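Side-chain contacts in flavoprotein (PDB 5V8S), which probably acts as an oxidoreductase, passing electrons between a flavodoxin-like FMN domain and the diiron centre held in a metallo-beta-lactamase-like domain: residues F22-I27 with G150-K155; R38-E41 with E45-E48; L128-G131 with I135-V138; V206-V211 with A309-L314; P354-G359 with S403-E408. The protein carries 1 engineered substitution. All coordinates share one frame; numbering follows the deposited sequence.

Contact 1 of 5, residues F22-I27 with G150-K155; sequences FDDPEI and GGKKFK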
# COMPACT_ATOMS: atom_id res chain seq x y z
N PHE A 22 -36.36 21.56 -5.51
CA PHE A 22 -37.07 22.67 -4.89
C PHE A 22 -37.89 23.36 -5.96
O PHE A 22 -37.49 23.42 -7.13
CB PHE A 22 -36.12 23.69 -4.26
CG PHE A 22 -35.46 23.20 -3.02
CD1 PHE A 22 -36.09 23.32 -1.80
CD2 PHE A 22 -34.21 22.62 -3.07
CE1 PHE A 22 -35.47 22.86 -0.64
CE2 PHE A 22 -33.59 22.15 -1.93
CZ PHE A 22 -34.22 22.28 -0.71
N ASP A 23 -39.05 23.88 -5.55
CA ASP A 23 -39.88 24.67 -6.43
C ASP A 23 -39.64 26.16 -6.27
O ASP A 23 -39.75 26.90 -7.26
CB ASP A 23 -41.36 24.38 -6.17
CG ASP A 23 -41.85 23.10 -6.83
OD1 ASP A 23 -41.12 22.54 -7.68
OD2 ASP A 23 -42.97 22.66 -6.50
N ASP A 24 -39.30 26.62 -5.07
CA ASP A 24 -39.10 28.04 -4.79
C ASP A 24 -37.79 28.23 -4.04
O ASP A 24 -37.75 28.04 -2.82
CB ASP A 24 -40.24 28.64 -3.98
CG ASP A 24 -40.15 30.16 -3.90
OD1 ASP A 24 -39.15 30.72 -4.41
OD2 ASP A 24 -41.07 30.79 -3.34
N PRO A 25 -36.70 28.61 -4.73
CA PRO A 25 -36.62 28.77 -6.18
C PRO A 25 -36.55 27.41 -6.87
O PRO A 25 -36.38 26.38 -6.21
CB PRO A 25 -35.31 29.53 -6.37
CG PRO A 25 -34.48 29.13 -5.21
CD PRO A 25 -35.42 28.93 -4.07
N GLU A 26 -36.68 27.42 -8.19
CA GLU A 26 -36.67 26.19 -8.98
C GLU A 26 -35.24 25.67 -9.06
O GLU A 26 -34.38 26.29 -9.70
CB GLU A 26 -37.22 26.53 -10.37
CG GLU A 26 -37.57 25.35 -11.25
CD GLU A 26 -38.07 25.77 -12.63
OE1 GLU A 26 -38.55 26.91 -12.79
OE2 GLU A 26 -38.00 24.94 -13.57
N ILE A 27 -34.97 24.52 -8.41
CA ILE A 27 -33.62 23.96 -8.32
C ILE A 27 -33.68 22.51 -8.77
O ILE A 27 -34.54 21.75 -8.30
CB ILE A 27 -33.04 24.05 -6.90
CG1 ILE A 27 -32.91 25.50 -6.45
CG2 ILE A 27 -31.68 23.35 -6.81
CD1 ILE A 27 -32.62 25.66 -4.99
N GLY A 150 -30.77 37.01 -10.61
CA GLY A 150 -32.11 36.50 -10.85
C GLY A 150 -33.11 36.83 -9.76
O GLY A 150 -34.03 36.04 -9.51
N GLY A 151 -32.96 37.99 -9.11
CA GLY A 151 -33.86 38.41 -8.06
C GLY A 151 -33.60 37.82 -6.69
O GLY A 151 -34.39 38.08 -5.77
N LYS A 152 -32.54 37.03 -6.53
CA LYS A 152 -32.21 36.40 -5.26
C LYS A 152 -30.82 36.82 -4.80
O LYS A 152 -29.94 37.14 -5.60
CB LYS A 152 -32.25 34.87 -5.38
CG LYS A 152 -33.60 34.35 -5.90
CD LYS A 152 -34.71 34.56 -4.91
CE LYS A 152 -35.99 33.89 -5.37
NZ LYS A 152 -37.06 34.02 -4.37
N LYS A 153 -30.62 36.78 -3.48
CA LYS A 153 -29.34 37.08 -2.87
C LYS A 153 -28.54 35.79 -2.72
O LYS A 153 -28.95 34.87 -2.00
CB LYS A 153 -29.61 37.69 -1.50
CG LYS A 153 -28.40 38.07 -0.69
CD LYS A 153 -28.82 38.58 0.70
CE LYS A 153 -29.73 39.82 0.62
NZ LYS A 153 -29.13 40.98 -0.11
N PHE A 154 -27.40 35.71 -3.41
CA PHE A 154 -26.44 34.62 -3.22
C PHE A 154 -25.32 35.12 -2.32
O PHE A 154 -24.73 36.16 -2.59
CB PHE A 154 -25.83 34.23 -4.57
CG PHE A 154 -26.74 33.43 -5.46
CD1 PHE A 154 -27.79 34.02 -6.12
CD2 PHE A 154 -26.54 32.06 -5.63
CE1 PHE A 154 -28.63 33.29 -6.94
CE2 PHE A 154 -27.36 31.32 -6.46
CZ PHE A 154 -28.42 31.95 -7.11
N LYS A 155 -25.02 34.39 -1.25
CA LYS A 155 -24.00 34.79 -0.30
C LYS A 155 -22.88 33.77 -0.33
O LYS A 155 -23.14 32.56 -0.26
CB LYS A 155 -24.59 34.87 1.11
CG LYS A 155 -23.61 35.35 2.17
CD LYS A 155 -24.28 35.52 3.53
CE LYS A 155 -23.39 36.28 4.49
NZ LYS A 155 -23.08 37.67 3.98
O HOH W 1 -38.87 32.77 -5.74
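Lys152 reaches across to Asp24 with a bent side chain, and the two cross at about a right angle. From CB the chain turns twice, with CG beside the backbone N (chi1 -55°) and a second bend at chi2 (-68°). Beyond that it runs straight, and CE passes 4.5 Å from Pro25 CB on the way, a loose approach rather than close packing. At the tip NZ stops 3.9 Å from Asp24 OD1, a long salt bridge. A water closes the gap: it donates to Asp24 OD1 at 2.5 Å and accepts from Lys152 NZ at 2.6 Å. Both bonds are unusually short, so the exact water position should be read with care; the pair appears to be linked mainly through it. Asp24 and Lys152 also each touch a crystal neighbour, which may influence where the two tips settle.

Asp24 lies in the turn joining strands 16-22 and 26-34, just before a cis peptide bond to Pro25, while Lys152 opens strand 152-158. The bridge thus spans the margins of the two sheets of the lactamase-like sandwich, above Leu59 of strand 50-59 and Leu172 of strand 168-172, whose side chains touch both Lys152 and Pro25.

Contact 2 of 5, residues R38-E41 with E45-E48; sequences RYFE and EIPE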
# COMPACT_ATOMS: atom_id res chain seq x y z
N ARG A 38 -12.42 3.07 -8.67
CA ARG A 38 -12.05 2.14 -7.61
C ARG A 38 -11.26 2.78 -6.48
O ARG A 38 -11.37 2.34 -5.33
CB ARG A 38 -11.22 0.97 -8.20
CG ARG A 38 -11.97 0.21 -9.29
CD ARG A 38 -11.18 -0.95 -9.82
NE ARG A 38 -11.06 -1.99 -8.82
CZ ARG A 38 -10.07 -2.87 -8.78
NH1 ARG A 38 -9.09 -2.83 -9.69
NH2 ARG A 38 -10.04 -3.79 -7.83
N TYR A 39 -10.47 3.81 -6.78
CA TYR A 39 -9.56 4.44 -5.82
C TYR A 39 -9.75 5.95 -5.92
O TYR A 39 -9.27 6.57 -6.87
CB TYR A 39 -8.13 4.07 -6.13
CG TYR A 39 -7.90 2.57 -6.22
CD1 TYR A 39 -8.02 1.75 -5.11
CD2 TYR A 39 -7.63 1.97 -7.45
CE1 TYR A 39 -7.83 0.37 -5.21
CE2 TYR A 39 -7.44 0.59 -7.56
CZ TYR A 39 -7.53 -0.19 -6.44
OH TYR A 39 -7.36 -1.54 -6.54
N PHE A 40 -10.42 6.54 -4.94
CA PHE A 40 -10.60 7.98 -4.97
C PHE A 40 -9.27 8.67 -4.75
O PHE A 40 -8.47 8.25 -3.91
CB PHE A 40 -11.63 8.42 -3.94
CG PHE A 40 -12.21 9.77 -4.22
CD1 PHE A 40 -12.98 9.95 -5.34
CD2 PHE A 40 -11.95 10.85 -3.39
CE1 PHE A 40 -13.51 11.19 -5.65
CE2 PHE A 40 -12.46 12.10 -3.69
CZ PHE A 40 -13.26 12.26 -4.82
N GLU A 41 -9.03 9.75 -5.51
CA GLU A 41 -7.73 10.41 -5.52
C GLU A 41 -6.60 9.45 -5.93
O GLU A 41 -5.44 9.69 -5.60
CB GLU A 41 -7.40 11.07 -4.16
CG GLU A 41 -8.33 12.20 -3.75
CD GLU A 41 -8.02 12.78 -2.35
OE1 GLU A 41 -7.42 12.10 -1.49
OE2 GLU A 41 -8.37 13.96 -2.12
N GLU A 45 -9.61 3.21 -1.36
CA GLU A 45 -10.45 2.13 -1.85
C GLU A 45 -11.93 2.42 -1.59
O GLU A 45 -12.36 2.50 -0.43
CB GLU A 45 -10.06 0.85 -1.13
CG GLU A 45 -8.57 0.50 -1.21
CD GLU A 45 -7.71 1.01 -0.01
OE1 GLU A 45 -8.05 2.06 0.61
OE2 GLU A 45 -6.69 0.36 0.30
N ILE A 46 -12.71 2.55 -2.66
CA ILE A 46 -14.14 2.84 -2.57
C ILE A 46 -14.93 1.89 -3.47
O ILE A 46 -15.49 2.31 -4.48
CB ILE A 46 -14.47 4.33 -2.85
CG1 ILE A 46 -13.89 4.81 -4.19
CG2 ILE A 46 -13.96 5.18 -1.72
CD1 ILE A 46 -14.58 6.14 -4.68
N PRO A 47 -15.01 0.61 -3.12
CA PRO A 47 -15.89 -0.30 -3.88
C PRO A 47 -17.34 0.16 -3.92
O PRO A 47 -18.08 -0.25 -4.83
CB PRO A 47 -15.74 -1.64 -3.15
CG PRO A 47 -15.21 -1.29 -1.81
CD PRO A 47 -14.37 -0.06 -1.98
N GLU A 48 -17.77 1.00 -2.97
CA GLU A 48 -19.14 1.48 -2.93
C GLU A 48 -19.39 2.63 -3.90
O GLU A 48 -20.56 3.03 -4.06
CB GLU A 48 -19.49 1.95 -1.53
CG GLU A 48 -18.73 3.18 -1.04
CD GLU A 48 -17.45 2.86 -0.26
OE1 GLU A 48 -16.64 2.01 -0.72
OE2 GLU A 48 -17.27 3.46 0.82
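Arg38 O accepts the backbone N-H of Ile46 at 3.0 Å. Next to it Tyr39 and Glu45 form an antiparallel non-hydrogen-bonded pair, with both side chains on the same face. Glu45 CG comes up to the edge of the Tyr39 ring, 4.1 Å from Tyr39 CE1, and the chain then bends at chi2, leaving its carboxylate turned 61° from the ring. That carboxylate is bound beyond the hairpin, where Glu45 OE2 takes the N-H of Ile310. One face of the tyrosine ring carries Arg38 CB, 3.8 Å above its plane and offset toward the rim.

On the other face of the ribbon, Ile46 holds CG1 in the crowded position between its backbone N and carbonyl carbon (chi1 53°), which swings CD1 back over the strand to lie 3.8 Å from Phe40 CB. The Phe40 ring extends beyond this, and its side chain comes within about 5 Å of the mu-oxo-diiron group.

From the second subunit, Arg307 makes a cation-pi contact with Tyr39, and Tyr330 and His335 bind Glu41. What results is a short beta hairpin, 39-40 with 44-45, set between the diiron pocket and the second subunit's flavodoxin-like domain, consistent with the head-to-tail dimer of flavodiiron proteins.

Contact 3 of 5, residues L128-G131 with I135-V138; sequences LLEG and IKDV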
# COMPACT_ATOMS: atom_id res chain seq x y z
N LEU A 128 -6.74 28.55 -9.93
CA LEU A 128 -6.72 27.15 -10.33
C LEU A 128 -7.48 26.90 -11.62
O LEU A 128 -7.08 26.05 -12.42
CB LEU A 128 -7.25 26.26 -9.20
CG LEU A 128 -6.34 26.23 -7.95
CD1 LEU A 128 -7.05 25.64 -6.75
CD2 LEU A 128 -5.05 25.47 -8.24
N LEU A 129 -8.55 27.66 -11.88
CA LEU A 129 -9.25 27.46 -13.15
C LEU A 129 -8.36 27.86 -14.32
O LEU A 129 -8.44 27.26 -15.40
CB LEU A 129 -10.54 28.27 -13.19
CG LEU A 129 -11.68 27.75 -12.32
CD1 LEU A 129 -12.83 28.74 -12.28
CD2 LEU A 129 -12.15 26.39 -12.81
N GLU A 130 -7.51 28.86 -14.13
CA GLU A 130 -6.58 29.22 -15.19
C GLU A 130 -5.51 28.15 -15.35
O GLU A 130 -5.20 27.74 -16.47
CB GLU A 130 -5.94 30.56 -14.86
CG GLU A 130 -4.99 31.00 -15.94
CD GLU A 130 -4.23 32.26 -15.58
OE1 GLU A 130 -2.99 32.18 -15.36
OE2 GLU A 130 -4.87 33.32 -15.50
N GLY A 131 -4.96 27.66 -14.25
CA GLY A 131 -3.90 26.66 -14.35
C GLY A 131 -4.39 25.33 -14.92
O GLY A 131 -3.67 24.67 -15.68
N ILE A 135 -8.95 28.94 -18.25
CA ILE A 135 -10.12 29.80 -18.12
C ILE A 135 -9.72 31.05 -17.36
O ILE A 135 -9.25 30.98 -16.22
CB ILE A 135 -11.26 29.05 -17.40
CG1 ILE A 135 -11.77 27.91 -18.28
CG2 ILE A 135 -12.39 29.98 -17.04
CD1 ILE A 135 -12.64 26.88 -17.54
N LYS A 136 -9.93 32.22 -17.97
CA LYS A 136 -9.39 33.46 -17.44
C LYS A 136 -10.44 34.45 -16.96
O LYS A 136 -10.18 35.19 -16.00
CB LYS A 136 -8.51 34.14 -18.49
CG LYS A 136 -7.26 33.34 -18.84
CD LYS A 136 -6.24 34.15 -19.62
CE LYS A 136 -4.91 33.39 -19.74
NZ LYS A 136 -4.33 33.00 -18.42
N ASP A 137 -11.61 34.50 -17.57
CA ASP A 137 -12.55 35.56 -17.23
C ASP A 137 -13.44 35.07 -16.09
O ASP A 137 -14.59 34.64 -16.27
CB ASP A 137 -13.32 36.04 -18.46
CG ASP A 137 -12.46 36.94 -19.37
OD1 ASP A 137 -11.49 37.56 -18.88
OD2 ASP A 137 -12.76 37.02 -20.58
N VAL A 138 -12.90 35.16 -14.88
CA VAL A 138 -13.55 34.65 -13.67
C VAL A 138 -13.79 35.81 -12.71
O VAL A 138 -12.90 36.63 -12.47
CB VAL A 138 -12.69 33.54 -13.00
CG1 VAL A 138 -13.31 33.12 -11.68
CG2 VAL A 138 -12.58 32.36 -13.91
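Leu129 lies against Ile135 and Val138, its flank on one and a methyl on the other. It belongs to the helix of a beta-alpha-beta crossover: strand 118-121 leads into helix 123-133, and residues 135-138 bring the chain back to the parallel strand 138-140 at the edge of the sheet. Leu129 CB faces Ile135 CB at 4.3 Å, while farther out Leu129 CD1 meets Val138 CG2 at 4.0 Å, these last two side chains crossing at about a right angle. Ile119 of strand 118-121 touches all three residues, and Leu106 of helix 106-113 touches both Leu129 and Ile135, so this small apolar patch is the seam between helix and sheet.

The outer side is polar. Glu130 sends its chain out extended, with CG anti to the backbone N (chi1 -178°), and Lys136 comes over to it with a final bend at chi4. Their salt bridge runs from Glu130 OE2 to Lys136 NZ at 3.0 Å. The ammonium stands over the flat face of the carboxylate, not at its rim; its distance to the carboxylate carbon is so short that the exact placing of the two tips is doubtful.

The second subunit meets the same turn of helix, with Ser391 of that subunit bonding Glu130 O and its Trp363 packing on Leu128. Past Lys136 the loop tightens into an inverse gamma turn centred on Asp137. Where the helix gives way to the loop, Ile135 N makes a weak hydrogen bond to Leu129 O, 3.3 Å long and bent to 150°.

Contact 4 of 5, residues V206-V211 with A309-L314; sequences VTKYIV and AISEIL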
# COMPACT_ATOMS: atom_id res chain seq x y z
N VAL A 206 -19.91 8.56 5.05
CA VAL A 206 -19.54 9.96 5.24
C VAL A 206 -18.28 10.06 6.08
O VAL A 206 -17.35 10.79 5.74
CB VAL A 206 -20.71 10.74 5.89
CG1 VAL A 206 -20.28 12.17 6.21
CG2 VAL A 206 -21.90 10.72 4.96
N THR A 207 -18.20 9.28 7.16
CA THR A 207 -16.99 9.29 7.97
C THR A 207 -15.77 8.91 7.14
O THR A 207 -14.71 9.54 7.24
CB THR A 207 -17.14 8.33 9.14
OG1 THR A 207 -18.26 8.75 9.92
CG2 THR A 207 -15.88 8.36 10.01
N LYS A 208 -15.91 7.87 6.32
CA LYS A 208 -14.81 7.44 5.46
C LYS A 208 -14.35 8.56 4.54
O LYS A 208 -13.15 8.77 4.35
CB LYS A 208 -15.27 6.22 4.66
CG LYS A 208 -14.18 5.52 3.87
CD LYS A 208 -14.83 4.33 3.13
CE LYS A 208 -13.90 3.60 2.21
NZ LYS A 208 -14.62 2.45 1.56
N TYR A 209 -15.31 9.28 3.94
CA TYR A 209 -15.01 10.43 3.09
C TYR A 209 -14.31 11.54 3.87
O TYR A 209 -13.29 12.09 3.43
CB TYR A 209 -16.32 10.95 2.47
CG TYR A 209 -16.12 12.17 1.62
CD1 TYR A 209 -15.75 12.05 0.29
CD2 TYR A 209 -16.30 13.46 2.15
CE1 TYR A 209 -15.56 13.18 -0.50
CE2 TYR A 209 -16.10 14.57 1.37
CZ TYR A 209 -15.73 14.41 0.05
OH TYR A 209 -15.52 15.53 -0.73
N ILE A 210 -14.84 11.89 5.04
CA ILE A 210 -14.23 12.94 5.85
C ILE A 210 -12.77 12.63 6.11
O ILE A 210 -11.89 13.47 5.90
CB ILE A 210 -14.99 13.14 7.17
CG1 ILE A 210 -16.37 13.70 6.93
CG2 ILE A 210 -14.20 14.07 8.07
CD1 ILE A 210 -17.27 13.61 8.17
N VAL A 211 -12.49 11.44 6.63
CA VAL A 211 -11.13 11.14 7.06
C VAL A 211 -10.19 11.11 5.86
O VAL A 211 -9.11 11.72 5.87
CB VAL A 211 -11.06 9.84 7.88
CG1 VAL A 211 -9.61 9.57 8.31
CG2 VAL A 211 -11.96 9.92 9.13
N ALA A 309 -8.17 -2.71 3.41
CA ALA A 309 -8.16 -1.42 2.74
C ALA A 309 -7.80 -0.32 3.72
O ALA A 309 -8.41 -0.22 4.79
CB ALA A 309 -9.53 -1.14 2.13
N ILE A 310 -6.86 0.53 3.34
CA ILE A 310 -6.44 1.59 4.24
C ILE A 310 -7.58 2.58 4.49
O ILE A 310 -7.67 3.17 5.57
CB ILE A 310 -5.16 2.25 3.70
CG1 ILE A 310 -4.15 1.19 3.22
CG2 ILE A 310 -4.53 3.15 4.77
CD1 ILE A 310 -3.69 0.17 4.26
N SER A 311 -8.47 2.77 3.51
CA SER A 311 -9.62 3.65 3.70
C SER A 311 -10.57 3.14 4.78
O SER A 311 -11.22 3.94 5.46
CB SER A 311 -10.36 3.82 2.37
OG SER A 311 -10.93 2.59 1.95
N GLU A 312 -10.67 1.82 4.94
CA GLU A 312 -11.53 1.26 5.98
C GLU A 312 -10.90 1.38 7.36
O GLU A 312 -11.60 1.66 8.34
CB GLU A 312 -11.81 -0.20 5.66
CG GLU A 312 -12.68 -0.41 4.44
CD GLU A 312 -14.10 0.08 4.67
OE1 GLU A 312 -14.66 -0.23 5.75
OE2 GLU A 312 -14.66 0.74 3.79
N ILE A 313 -9.59 1.18 7.47
CA ILE A 313 -8.91 1.47 8.73
C ILE A 313 -9.17 2.90 9.15
O ILE A 313 -9.56 3.17 10.29
CB ILE A 313 -7.40 1.19 8.60
CG1 ILE A 313 -7.16 -0.30 8.33
CG2 ILE A 313 -6.67 1.62 9.87
CD1 ILE A 313 -5.72 -0.65 7.95
N LEU A 314 -8.96 3.84 8.24
CA LEU A 314 -9.06 5.26 8.57
C LEU A 314 -10.47 5.62 9.01
O LEU A 314 -10.65 6.39 9.96
CB LEU A 314 -8.61 6.08 7.37
CG LEU A 314 -7.11 6.11 7.11
CD1 LEU A 314 -6.85 6.80 5.82
CD2 LEU A 314 -6.37 6.81 8.21
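Lys208 NZ gives a hydrogen bond to Glu312 OE2 at 2.8 Å, meeting the oxygen nearly head-on to its C-O bond, and the opposite charges make it a salt bridge. The same nitrogen is also gripped by Glu48 OE2 and by Glu45 O, so two carboxylates and a carbonyl surround a buried ammonium and would be expected to keep it charged. This is an interdomain helix-helix contact: helix 196-214 belongs to the lactamase-like domain and helix 310-316 to the flavodoxin-like one, and the two segments cross almost perpendicularly (101°) with their axes 9.1 Å apart. Lys208 spans the gap at full stretch, every torsion near 180°. On the way its CE passes 3.1 Å from Ser311 OG, a snug contact against the hydroxyl. Glu312 starts off pointing away from the lysine helix and needs the fold at chi2 (-68°) to bring its carboxylate back.

A second shell positions these groups. Glu45 O takes a hydrogen bond with Ser311 OG, holding that hydroxyl beside the lysine chain, while Lys315 pairs with Glu312 OE1 from within its own helix.

One turn along, the contact becomes apolar. Val211 is further walled in by Pro318 and Lys348, and Leu314 by Ile345; between the two, Val211 CG1 rests 3.8 Å from Leu314 CB and 3.7 Å from Leu314 O.

Contact 5 of 5, residues P354-G359 with S403-E408; sequences PVLVFG and SLLKKE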
# COMPACT_ATOMS: atom_id res chain seq x y z
N PRO A 354 -5.74 7.37 23.48
CA PRO A 354 -4.75 6.43 24.01
C PRO A 354 -4.50 5.27 23.07
O PRO A 354 -5.38 4.83 22.32
CB PRO A 354 -5.39 5.95 25.31
CG PRO A 354 -6.83 6.23 25.16
CD PRO A 354 -7.00 7.37 24.25
N VAL A 355 -3.27 4.75 23.15
CA VAL A 355 -2.81 3.67 22.29
C VAL A 355 -2.02 2.67 23.13
O VAL A 355 -1.29 3.06 24.05
CB VAL A 355 -1.91 4.23 21.16
CG1 VAL A 355 -1.26 3.14 20.32
CG2 VAL A 355 -2.74 5.18 20.27
N LEU A 356 -2.15 1.39 22.79
CA LEU A 356 -1.23 0.36 23.25
C LEU A 356 -0.42 -0.11 22.06
O LEU A 356 -0.96 -0.29 20.97
CB LEU A 356 -1.97 -0.87 23.78
CG LEU A 356 -2.84 -0.70 25.02
CD1 LEU A 356 -3.55 -2.01 25.35
CD2 LEU A 356 -2.01 -0.20 26.20
N VAL A 357 0.88 -0.35 22.27
CA VAL A 357 1.76 -0.89 21.25
C VAL A 357 2.28 -2.23 21.74
O VAL A 357 2.77 -2.34 22.87
CB VAL A 357 2.93 0.06 20.92
CG1 VAL A 357 3.88 -0.60 19.88
CG2 VAL A 357 2.40 1.39 20.41
N PHE A 358 2.10 -3.25 20.92
CA PHE A 358 2.74 -4.55 21.08
C PHE A 358 3.72 -4.70 19.92
O PHE A 358 3.36 -4.47 18.77
CB PHE A 358 1.71 -5.69 21.00
CG PHE A 358 0.70 -5.71 22.13
CD1 PHE A 358 -0.35 -4.83 22.16
CD2 PHE A 358 0.79 -6.65 23.14
CE1 PHE A 358 -1.28 -4.86 23.20
CE2 PHE A 358 -0.13 -6.69 24.17
CZ PHE A 358 -1.17 -5.80 24.21
N GLY A 359 4.95 -5.08 20.21
CA GLY A 359 5.94 -5.15 19.15
C GLY A 359 6.96 -6.23 19.41
O GLY A 359 7.34 -6.49 20.56
N SER A 403 -5.61 -4.11 30.93
CA SER A 403 -6.09 -3.49 32.16
C SER A 403 -5.67 -2.03 32.27
O SER A 403 -6.43 -1.19 32.76
CB SER A 403 -5.57 -4.26 33.37
OG SER A 403 -6.13 -5.56 33.43
N LEU A 404 -4.45 -1.71 31.84
CA LEU A 404 -4.00 -0.32 31.84
C LEU A 404 -4.89 0.53 30.95
O LEU A 404 -5.28 1.65 31.33
CB LEU A 404 -2.55 -0.27 31.37
CG LEU A 404 -1.82 1.07 31.45
CD1 LEU A 404 -1.66 1.48 32.90
CD2 LEU A 404 -0.47 0.96 30.75
N LEU A 405 -5.24 0.01 29.77
CA LEU A 405 -6.13 0.73 28.87
C LEU A 405 -7.51 0.93 29.49
O LEU A 405 -8.09 2.01 29.39
CB LEU A 405 -6.24 -0.06 27.56
CG LEU A 405 -7.13 0.60 26.51
CD1 LEU A 405 -6.58 1.97 26.14
CD2 LEU A 405 -7.26 -0.27 25.29
N LYS A 406 -8.05 -0.11 30.13
CA LYS A 406 -9.36 0.00 30.78
C LYS A 406 -9.34 1.07 31.87
O LYS A 406 -10.29 1.84 32.02
CB LYS A 406 -9.75 -1.36 31.35
CG LYS A 406 -11.06 -1.40 32.14
CD LYS A 406 -12.23 -1.23 31.22
CE LYS A 406 -13.56 -1.41 31.94
NZ LYS A 406 -14.65 -1.13 30.98
N LYS A 407 -8.26 1.12 32.65
CA LYS A 407 -8.11 2.16 33.67
C LYS A 407 -8.14 3.55 33.05
O LYS A 407 -8.77 4.47 33.59
CB LYS A 407 -6.79 1.90 34.41
CG LYS A 407 -6.46 2.89 35.49
CD LYS A 407 -5.15 2.51 36.15
CE LYS A 407 -4.90 3.31 37.41
NZ LYS A 407 -5.88 2.98 38.51
N GLU A 408 -7.47 3.72 31.91
CA GLU A 408 -7.42 5.02 31.26
C GLU A 408 -8.79 5.41 30.70
O GLU A 408 -9.18 6.58 30.78
CB GLU A 408 -6.39 4.99 30.13
CG GLU A 408 -6.27 6.29 29.34
CD GLU A 408 -5.45 7.34 30.06
OE1 GLU A 408 -4.91 7.04 31.15
OE2 GLU A 408 -5.35 8.47 29.53
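Leu405 is the first residue of the helical segment to touch the strand. It holds CG anti to the backbone N (chi1 -179°), which carries the branch point down toward the sheet, and there its two methyls part. CD2 goes to Leu356, 4.1 Å from Leu356 CD1, and Leu405 CB backs it up at 4.0 Å from that same methyl; the two leucine side chains meet at a slant. CD1 turns the other way, toward the start of the strand, and ends 4.2 Å from Pro354 CB. Leu405 therefore sits astride two strand residues whose side chains leave the same face of the sheet, with Val355 between them pointing away.

Strand 354-360 is part of the five-stranded parallel sheet, of order 2-1-3-4-5, that marks the flavodoxin-like fold, and helix 395-409 is its C-terminal covering helix. Here the helix runs back almost exactly antiparallel to the strand (176°), 9.4 Å from it between axes. The leucine pair is closed in by Ala401 and Ile402 of the helix, which touch Leu356, and by Ala322 of the neighbouring strand under Leu405.

One helical turn on comes Glu408, again with its first torsion near 180° (chi1 178°). Its contact is through the aliphatic part of the chain: Glu408 CG lies 4.1 Å from Pro354 CB, and the chain then bends at chi2, which takes the carboxylate away from the proline.

Overall arrangement
Contacts 2 and 4 form one network, their centres about 10 Å apart: Glu45 of the hairpin meets both helices at the domain junction, and Glu48, in the loop after it, meets helix 196-214. The diiron site, which includes the engineered Asp102, is about 5 Å from the side chain of Phe40 in contact 2, 12 Å from Leu129 in contact 3 and 14 Å from Lys208 in contact 4. Contacts 2 and 3 both reach the second subunit. Contacts 1 and 5, centres about 54 Å apart, lie on opposite sides of the chain's centre, in the lactamase-like and flavodoxin-like domains respectively.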